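PDB 5T0W: AncCDT-1 from Synthetic construct, which probably binds and carries amino acids as a periplasmic solute-binding protein, holding arginine in its pocket, and represents an ancestral precursor of cyclohexadienyl dehydratase. Local coordinates for residues Gly47-Leu52 with Leu209-Arg214; Gly73-Leu78 with Lys98-Ser103. All blocks are in the same frame, centred on the assembly; numbering follows the deposited sequence.

Contact 1 (Gly47-Leu52 with Leu209-Arg214)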
ATOM      1  N   GLY A  47      -2.927  -5.719  10.566  1.00 28.41           N
ATOM      2  CA  GLY A  47      -1.984  -4.793   9.951  1.00 27.17           C
ATOM      3  C   GLY A  47      -2.169  -3.368  10.432  1.00 26.11           C
ATOM      4  O   GLY A  47      -3.114  -3.057  11.153  1.00 26.15           O
ATOM      5  N   PHE A  48      -1.277  -2.497   9.966  1.00 25.30           N
ATOM      6  CA  PHE A  48      -1.287  -1.065  10.272  1.00 24.53           C
ATOM      7  C   PHE A  48      -2.559  -0.419   9.768  1.00 23.50           C
ATOM      8  O   PHE A  48      -3.245   0.262  10.516  1.00 23.47           O
ATOM      9  CB  PHE A  48      -0.079  -0.447   9.603  1.00 24.11           C
ATOM     10  CG  PHE A  48       0.190   0.987   9.972  1.00 23.74           C
ATOM     11  CD1 PHE A  48       0.412   1.360  11.264  1.00 24.60           C
ATOM     12  CD2 PHE A  48       0.293   1.953   8.980  1.00 22.75           C
ATOM     13  CE1 PHE A  48       0.687   2.668  11.583  1.00 24.48           C
ATOM     14  CE2 PHE A  48       0.594   3.265   9.295  1.00 22.65           C
ATOM     15  CZ  PHE A  48       0.786   3.618  10.600  1.00 23.52           C
ATOM     16  N   ASP A  49      -2.906  -0.665   8.508  1.00 22.86           N
ATOM     17  CA  ASP A  49      -4.118  -0.084   7.948  1.00 22.11           C
ATOM     18  C   ASP A  49      -5.363  -0.603   8.654  1.00 22.66           C
ATOM     19  O   ASP A  49      -6.375   0.090   8.749  1.00 22.32           O
ATOM     20  CB  ASP A  49      -4.232  -0.389   6.457  1.00 21.67           C
ATOM     21  CG  ASP A  49      -3.398   0.515   5.604  1.00 21.00           C
ATOM     22  OD1 ASP A  49      -2.979   1.593   6.081  1.00 20.73           O
ATOM     23  OD2 ASP A  49      -3.224   0.158   4.413  1.00 20.88           O
ATOM     24  N   ILE A  50      -5.292  -1.838   9.140  1.00 23.70           N
ATOM     25  CA  ILE A  50      -6.426  -2.478   9.808  1.00 24.52           C
ATOM     26  C   ILE A  50      -6.617  -1.825  11.155  1.00 24.86           C
ATOM     27  O   ILE A  50      -7.720  -1.397  11.486  1.00 24.82           O
ATOM     28  CB  ILE A  50      -6.194  -3.983   9.951  1.00 25.81           C
ATOM     29  CG1 ILE A  50      -6.021  -4.620   8.558  1.00 25.62           C
ATOM     30  CG2 ILE A  50      -7.329  -4.647  10.694  1.00 26.90           C
ATOM     31  CD1 ILE A  50      -7.132  -4.317   7.571  1.00 25.00           C
ATOM     32  N   ASP A  51      -5.543  -1.678  11.911  1.00 25.31           N
ATOM     33  CA  ASP A  51      -5.650  -1.017  13.210  1.00 25.85           C
ATOM     34  C   ASP A  51      -6.143   0.418  13.077  1.00 24.86           C
ATOM     35  O   ASP A  51      -6.977   0.883  13.845  1.00 25.18           O
ATOM     36  CB  ASP A  51      -4.309  -1.034  13.936  1.00 26.67           C
ATOM     37  CG  ASP A  51      -3.924  -2.417  14.433  1.00 28.18           C
ATOM     38  OD1 ASP A  51      -4.697  -3.379  14.235  1.00 28.62           O
ATOM     39  OD2 ASP A  51      -2.823  -2.532  15.011  1.00 29.11           O
ATOM     40  N   LEU A  52      -5.621   1.123  12.088  1.00 23.80           N
ATOM     41  CA  LEU A  52      -6.067   2.475  11.831  1.00 23.01           C
ATOM     42  C   LEU A  52      -7.546   2.475  11.481  1.00 22.77           C
ATOM     43  O   LEU A  52      -8.309   3.250  12.060  1.00 22.91           O
ATOM     44  CB  LEU A  52      -5.229   3.104  10.722  1.00 22.15           C
ATOM     45  CG  LEU A  52      -3.843   3.580  11.217  1.00 22.51           C
ATOM     46  CD1 LEU A  52      -2.900   4.126  10.148  1.00 21.89           C
ATOM     47  CD2 LEU A  52      -3.903   4.541  12.402  1.00 23.12           C
ATOM     48  N   LEU A 209       1.807   8.275   1.920  1.00 21.86           N
ATOM     49  CA  LEU A 209       0.613   7.453   1.741  1.00 21.25           C
ATOM     50  C   LEU A 209      -0.549   8.217   2.335  1.00 20.35           C
ATOM     51  O   LEU A 209      -0.374   9.003   3.286  1.00 20.01           O
ATOM     52  CB  LEU A 209       0.768   6.130   2.464  1.00 21.20           C
ATOM     53  CG  LEU A 209       2.072   5.377   2.259  1.00 21.97           C
ATOM     54  CD1 LEU A 209       2.060   4.044   2.988  1.00 22.12           C
ATOM     55  CD2 LEU A 209       2.321   5.134   0.779  1.00 22.75           C
ATOM     56  N   GLY A 210      -1.733   7.981   1.801  1.00 20.12           N
ATOM     57  CA  GLY A 210      -2.972   8.521   2.371  1.00 19.44           C
ATOM     58  C   GLY A 210      -4.121   7.539   2.263  1.00 19.34           C
ATOM     59  O   GLY A 210      -4.033   6.538   1.563  1.00 19.86           O
ATOM     60  N   PHE A 211      -5.230   7.878   2.913  1.00 18.83           N
ATOM     61  CA  PHE A 211      -6.506   7.208   2.704  1.00 18.87           C
ATOM     62  C   PHE A 211      -7.354   7.939   1.684  1.00 19.09           C
ATOM     63  O   PHE A 211      -7.512   9.152   1.749  1.00 18.88           O
ATOM     64  CB  PHE A 211      -7.263   7.144   4.005  1.00 18.40           C
ATOM     65  CG  PHE A 211      -6.445   6.626   5.116  1.00 18.36           C
ATOM     66  CD1 PHE A 211      -5.832   5.383   5.008  1.00 18.83           C
ATOM     67  CD2 PHE A 211      -6.265   7.366   6.265  1.00 18.05           C
ATOM     68  CE1 PHE A 211      -5.069   4.895   6.047  1.00 18.98           C
ATOM     69  CE2 PHE A 211      -5.519   6.886   7.304  1.00 18.24           C
ATOM     70  CZ  PHE A 211      -4.905   5.660   7.196  1.00 18.70           C
ATOM     71  N   ALA A 212      -7.927   7.189   0.746  1.00 19.68           N
ATOM     72  CA  ALA A 212      -8.684   7.788  -0.374  1.00 20.22           C
ATOM     73  C   ALA A 212     -10.170   7.781  -0.111  1.00 20.09           C
ATOM     74  O   ALA A 212     -10.673   6.820   0.427  1.00 20.03           O
ATOM     75  CB  ALA A 212      -8.399   7.036  -1.659  1.00 21.26           C
ATOM     76  N   ILE A 213     -10.855   8.844  -0.514  1.00 20.23           N
ATOM     77  CA  ILE A 213     -12.304   8.842  -0.549  1.00 20.43           C
ATOM     78  C   ILE A 213     -12.797   9.487  -1.846  1.00 21.53           C
ATOM     79  O   ILE A 213     -12.054  10.235  -2.494  1.00 21.91           O
ATOM     80  CB  ILE A 213     -12.926   9.592   0.635  1.00 19.65           C
ATOM     81  CG1 ILE A 213     -12.621  11.081   0.542  1.00 19.57           C
ATOM     82  CG2 ILE A 213     -12.418   9.039   1.958  1.00 18.95           C
ATOM     83  CD1 ILE A 213     -13.507  11.928   1.435  1.00 19.19           C
ATOM     84  N   ARG A 214     -14.053   9.239  -2.196  1.00 22.39           N
ATOM     85  CA  ARG A 214     -14.650   9.892  -3.349  1.00 23.77           C
ATOM     86  C   ARG A 214     -14.622  11.409  -3.197  1.00 23.91           C
ATOM     87  O   ARG A 214     -14.763  11.932  -2.086  1.00 22.96           O
ATOM     88  CB  ARG A 214     -16.101   9.474  -3.522  1.00 24.38           C
ATOM     89  CG  ARG A 214     -16.295   8.045  -3.885  1.00 25.02           C
ATOM     90  CD  ARG A 214     -17.784   7.785  -4.067  1.00 25.88           C
ATOM     91  NE  ARG A 214     -18.527   7.696  -2.799  1.00 25.01           N
ATOM     92  CZ  ARG A 214     -18.521   6.644  -1.980  1.00 24.63           C
ATOM     93  NH1 ARG A 214     -17.785   5.574  -2.258  1.00 24.97           N
ATOM     94  NH2 ARG A 214     -19.235   6.664  -0.867  1.00 24.09           N
TER

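Contact 2 (Gly73-Leu78 with Lys98-Ser103)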
ATOM      1  N   GLY A  73      -8.235  -2.497  -9.468  1.00 29.57           N
ATOM      2  CA  GLY A  73      -9.555  -1.897  -9.556  1.00 30.01           C
ATOM      3  C   GLY A  73     -10.024  -1.227  -8.272  1.00 28.81           C
ATOM      4  O   GLY A  73     -11.214  -1.010  -8.076  1.00 29.27           O
ATOM      5  N   ILE A  74      -9.096  -0.921  -7.372  1.00 27.46           N
ATOM      6  CA  ILE A  74      -9.484  -0.421  -6.066  1.00 26.46           C
ATOM      7  C   ILE A  74     -10.077   0.994  -6.135  1.00 26.13           C
ATOM      8  O   ILE A  74     -11.005   1.302  -5.394  1.00 25.98           O
ATOM      9  CB  ILE A  74      -8.338  -0.482  -5.040  1.00 25.32           C
ATOM     10  CG1 ILE A  74      -8.930  -0.371  -3.622  1.00 24.82           C
ATOM     11  CG2 ILE A  74      -7.335   0.613  -5.286  1.00 24.57           C
ATOM     12  CD1 ILE A  74      -7.935  -0.681  -2.516  1.00 24.21           C
ATOM     13  N   ILE A  75      -9.541   1.835  -7.010  1.00 26.15           N
ATOM     14  CA  ILE A  75     -10.105   3.162  -7.200  1.00 26.26           C
ATOM     15  C   ILE A  75     -11.476   3.123  -7.890  1.00 27.80           C
ATOM     16  O   ILE A  75     -12.407   3.807  -7.464  1.00 27.96           O
ATOM     17  CB  ILE A  75      -9.142   4.086  -7.945  1.00 26.04           C
ATOM     18  CG1 ILE A  75      -8.031   4.477  -6.985  1.00 24.65           C
ATOM     19  CG2 ILE A  75      -9.864   5.320  -8.460  1.00 26.74           C
ATOM     20  CD1 ILE A  75      -6.973   5.362  -7.582  1.00 24.56           C
ATOM     21  N   PRO A  76     -11.615   2.332  -8.957  1.00 29.21           N
ATOM     22  CA  PRO A  76     -12.983   2.190  -9.509  1.00 30.84           C
ATOM     23  C   PRO A  76     -14.003   1.650  -8.505  1.00 30.94           C
ATOM     24  O   PRO A  76     -15.174   2.046  -8.537  1.00 31.89           O
ATOM     25  CB  PRO A  76     -12.786   1.205 -10.671  1.00 32.18           C
ATOM     26  CG  PRO A  76     -11.389   1.479 -11.135  1.00 31.56           C
ATOM     27  CD  PRO A  76     -10.588   1.847  -9.898  1.00 29.58           C
ATOM     28  N   ALA A  77     -13.578   0.718  -7.652  1.00 30.29           N
ATOM     29  CA  ALA A  77     -14.466   0.160  -6.657  1.00 30.49           C
ATOM     30  C   ALA A  77     -14.916   1.258  -5.696  1.00 29.81           C
ATOM     31  O   ALA A  77     -16.082   1.308  -5.311  1.00 30.58           O
ATOM     32  CB  ALA A  77     -13.786  -0.958  -5.901  1.00 29.97           C
ATOM     33  N   LEU A  78     -13.993   2.151  -5.356  1.00 28.62           N
ATOM     34  CA  LEU A  78     -14.282   3.235  -4.454  1.00 28.07           C
ATOM     35  C   LEU A  78     -15.243   4.203  -5.114  1.00 29.40           C
ATOM     36  O   LEU A  78     -16.283   4.535  -4.537  1.00 29.82           O
ATOM     37  CB  LEU A  78     -13.004   3.988  -4.082  1.00 26.69           C
ATOM     38  CG  LEU A  78     -13.232   5.304  -3.343  1.00 26.12           C
ATOM     39  CD1 LEU A  78     -13.893   5.042  -2.011  1.00 25.84           C
ATOM     40  CD2 LEU A  78     -11.939   6.068  -3.189  1.00 25.14           C
ATOM     41  N   LYS A  98      -6.517  13.395  -9.163  1.00 30.98           N
ATOM     42  CA  LYS A  98      -7.537  13.765 -10.142  1.00 32.38           C
ATOM     43  C   LYS A  98      -8.773  12.896 -10.069  1.00 31.89           C
ATOM     44  O   LYS A  98      -9.814  13.286 -10.565  1.00 33.29           O
ATOM     45  CB  LYS A  98      -6.977  13.678 -11.566  1.00 33.82           C
ATOM     46  CG  LYS A  98      -5.848  14.660 -11.845  1.00 34.72           C
ATOM     47  CD  LYS A  98      -5.101  14.278 -13.120  1.00 35.95           C
ATOM     48  CE  LYS A  98      -3.856  15.101 -13.331  1.00 36.69           C
ATOM     49  NZ  LYS A  98      -4.096  16.551 -13.058  1.00 37.79           N
ATOM     50  N   LYS A  99      -8.664  11.709  -9.493  1.00 30.17           N
ATOM     51  CA  LYS A  99      -9.790  10.790  -9.443  1.00 29.98           C
ATOM     52  C   LYS A  99     -10.458  10.714  -8.066  1.00 28.39           C
ATOM     53  O   LYS A  99     -11.677  10.510  -7.951  1.00 28.94           O
ATOM     54  CB  LYS A  99      -9.330   9.401  -9.925  1.00 30.12           C
ATOM     55  CG  LYS A  99      -9.194   9.314 -11.446  1.00 32.00           C
ATOM     56  CD  LYS A  99      -8.694   7.969 -11.946  1.00 32.24           C
ATOM     57  CE  LYS A  99      -7.173   7.903 -11.954  1.00 31.78           C
ATOM     58  NZ  LYS A  99      -6.721   6.642 -12.632  1.00 32.30           N
ATOM     59  N   VAL A 100      -9.667  10.867  -7.011  1.00 26.46           N
ATOM     60  CA  VAL A 100     -10.179  10.770  -5.644  1.00 25.09           C
ATOM     61  C   VAL A 100      -9.505  11.808  -4.780  1.00 24.31           C
ATOM     62  O   VAL A 100      -8.535  12.443  -5.196  1.00 24.50           O
ATOM     63  CB  VAL A 100      -9.902   9.382  -5.036  1.00 24.00           C
ATOM     64  CG1 VAL A 100     -10.545   8.283  -5.852  1.00 24.56           C
ATOM     65  CG2 VAL A 100      -8.392   9.120  -4.926  1.00 23.25           C
ATOM     66  N   ASP A 101     -10.027  11.973  -3.579  1.00 23.61           N
ATOM     67  CA  ASP A 101      -9.436  12.859  -2.603  1.00 23.14           C
ATOM     68  C   ASP A 101      -8.652  12.029  -1.607  1.00 21.96           C
ATOM     69  O   ASP A 101      -9.091  10.976  -1.171  1.00 21.49           O
ATOM     70  CB  ASP A 101     -10.516  13.660  -1.850  1.00 23.63           C
ATOM     71  CG  ASP A 101     -11.035  14.900  -2.602  1.00 25.02           C
ATOM     72  OD1 ASP A 101     -10.295  15.502  -3.397  1.00 25.55           O
ATOM     73  OD2 ASP A 101     -12.235  15.237  -2.366  1.00 25.71           O
ATOM     74  N   PHE A 102      -7.506  12.541  -1.188  1.00 21.73           N
ATOM     75  CA  PHE A 102      -6.688  11.906  -0.162  1.00 20.94           C
ATOM     76  C   PHE A 102      -6.702  12.662   1.145  1.00 21.01           C
ATOM     77  O   PHE A 102      -6.721  13.875   1.184  1.00 21.68           O
ATOM     78  CB  PHE A 102      -5.258  11.826  -0.626  1.00 20.84           C
ATOM     79  CG  PHE A 102      -5.034  10.794  -1.647  1.00 20.69           C
ATOM     80  CD1 PHE A 102      -4.828   9.468  -1.272  1.00 20.12           C
ATOM     81  CD2 PHE A 102      -5.031  11.127  -2.978  1.00 21.33           C
ATOM     82  CE1 PHE A 102      -4.601   8.511  -2.213  1.00 20.17           C
ATOM     83  CE2 PHE A 102      -4.803  10.173  -3.924  1.00 21.38           C
ATOM     84  CZ  PHE A 102      -4.594   8.870  -3.544  1.00 20.79           C
ATOM     85  N   SER A 103      -6.666  11.903   2.227  1.00 20.51           N
ATOM     86  CA  SER A 103      -6.428  12.431   3.538  1.00 20.67           C
ATOM     87  C   SER A 103      -5.042  13.046   3.587  1.00 20.92           C
ATOM     88  O   SER A 103      -4.252  12.964   2.621  1.00 20.89           O
ATOM     89  CB  SER A 103      -6.490  11.294   4.566  1.00 20.24           C
ATOM     90  OG  SER A 103      -5.297  10.515   4.572  1.00 19.93           O
TER

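Contact 1 (Gly47-Leu52 with Leu209-Arg214)
Phe211 and Leu52, whose CB atoms already point across the contact, each have CG set anti to their own carbonyl carbon, Phe211 with chi1 of -50°; these torsions turn both side chains toward the other segment, and Leu52 runs on extended to carry CD1 out at its end. Leu52 CD1 lies 3.9 Å from Phe211 CZ, coming to the ring at its edge and near its plane. The leucine crosses the phenylalanine at about a right angle. On the helix itself the same methyl stands over one face of the Phe48 ring, offset toward the rim, so Leu52 CD1 is placed between two aromatic rings.

The second touch is polar against apolar: Asp49 OD1 approaches the Phe211 edge at CE1, 3.9 Å away, with the carboxylate and ring planes turned 69° apart. No hydrogen bond crosses the contact. The carboxylate finds its partners elsewhere: its OD1 is in a weak hydrogen bond with Tyr106 OH, and OD2 accepts a weak one from Gly89 N. Tyr106 also stacks on the Phe211 ring.

Helix 48-60, N-capped at Gly47, belongs to the crossover between parallel strands 24-29 and 63-68, reached through the hairpin strands 38-39 and 45-46. Around the contact, helix 218-233 supplies Met231 against Leu52 and Trp227 against Phe211, helix 236-245 brings Leu240 to Leu52, and Ile85 of strand 85-86, in the other sheet, packs on Phe211.

Contact 2 (Gly73-Leu78 with Lys98-Ser103)
Apolar packing joins Ile75 and Leu78, on one side of helix 74-79, to Val100, in the segment that carries the short strand 101-102. One methyl does most of the work. Val100 CG1, anti to its carbonyl carbon (chi1 -59°), reaches between the two helix residues, 3.7 Å from Leu78 CD2 and 4.0 Å from Ile75 CG2. Both helix side chains cross the valine obliquely. A chi1 of 169° carries the Leu78 branch to Val100, where CD2 touches, whereas Ile75 touches with CG2, the branch anti to its backbone N, rather than with CD1.

The helix lies in a beta-alpha-beta crossover of the solute-binding protein fold, connecting parallel strands 63-68 and 85-86, which have strand 24-29 between them in the sheet. Residues 98-103 come after strand 85-86 in the chain and cover this side of the helix.

At the exposed margin, Ile75 CG2 stands 4.4 Å from Lys99 CB, so the root of the lysine side chain extends the apolar surface. No hydrogen bond joins the two segments, but just beyond Leu78 the side chain of Gln79 gives NE2 to Lys99 O. The backbone O of Leu78 accepts a hydrogen bond from Arg214 NH1. Ala212 of strand 207-213 touches both Leu78 and Val100, while Ile75 also packs on Met90 and Arg96, two residues of the arginine pocket.

In the fold
Contacts 1 and 2, with centres about 12 Å apart, share an antiparallel strand pair: 207-213 from contact 1 and 101-102 from contact 2. Phe211 O is 2.9 Å from Ser103 N and Ile213 N is 2.8 Å from Asp101 O, both probable hydrogen bonds; Ser103 OG also bonds Phe211 N. Helices 48-60 and 74-79 both pack, through these contacts, on the same sheet. Both contacts lie near the bound arginine: the side chain of Asp49 is about 6 Å from it and that of Ile75 about 8 Å. With Asp49 weakly bonded to Gly89, and Ile75 packed on Met90 and Arg96, this is consistent with a second layer behind pocket residues.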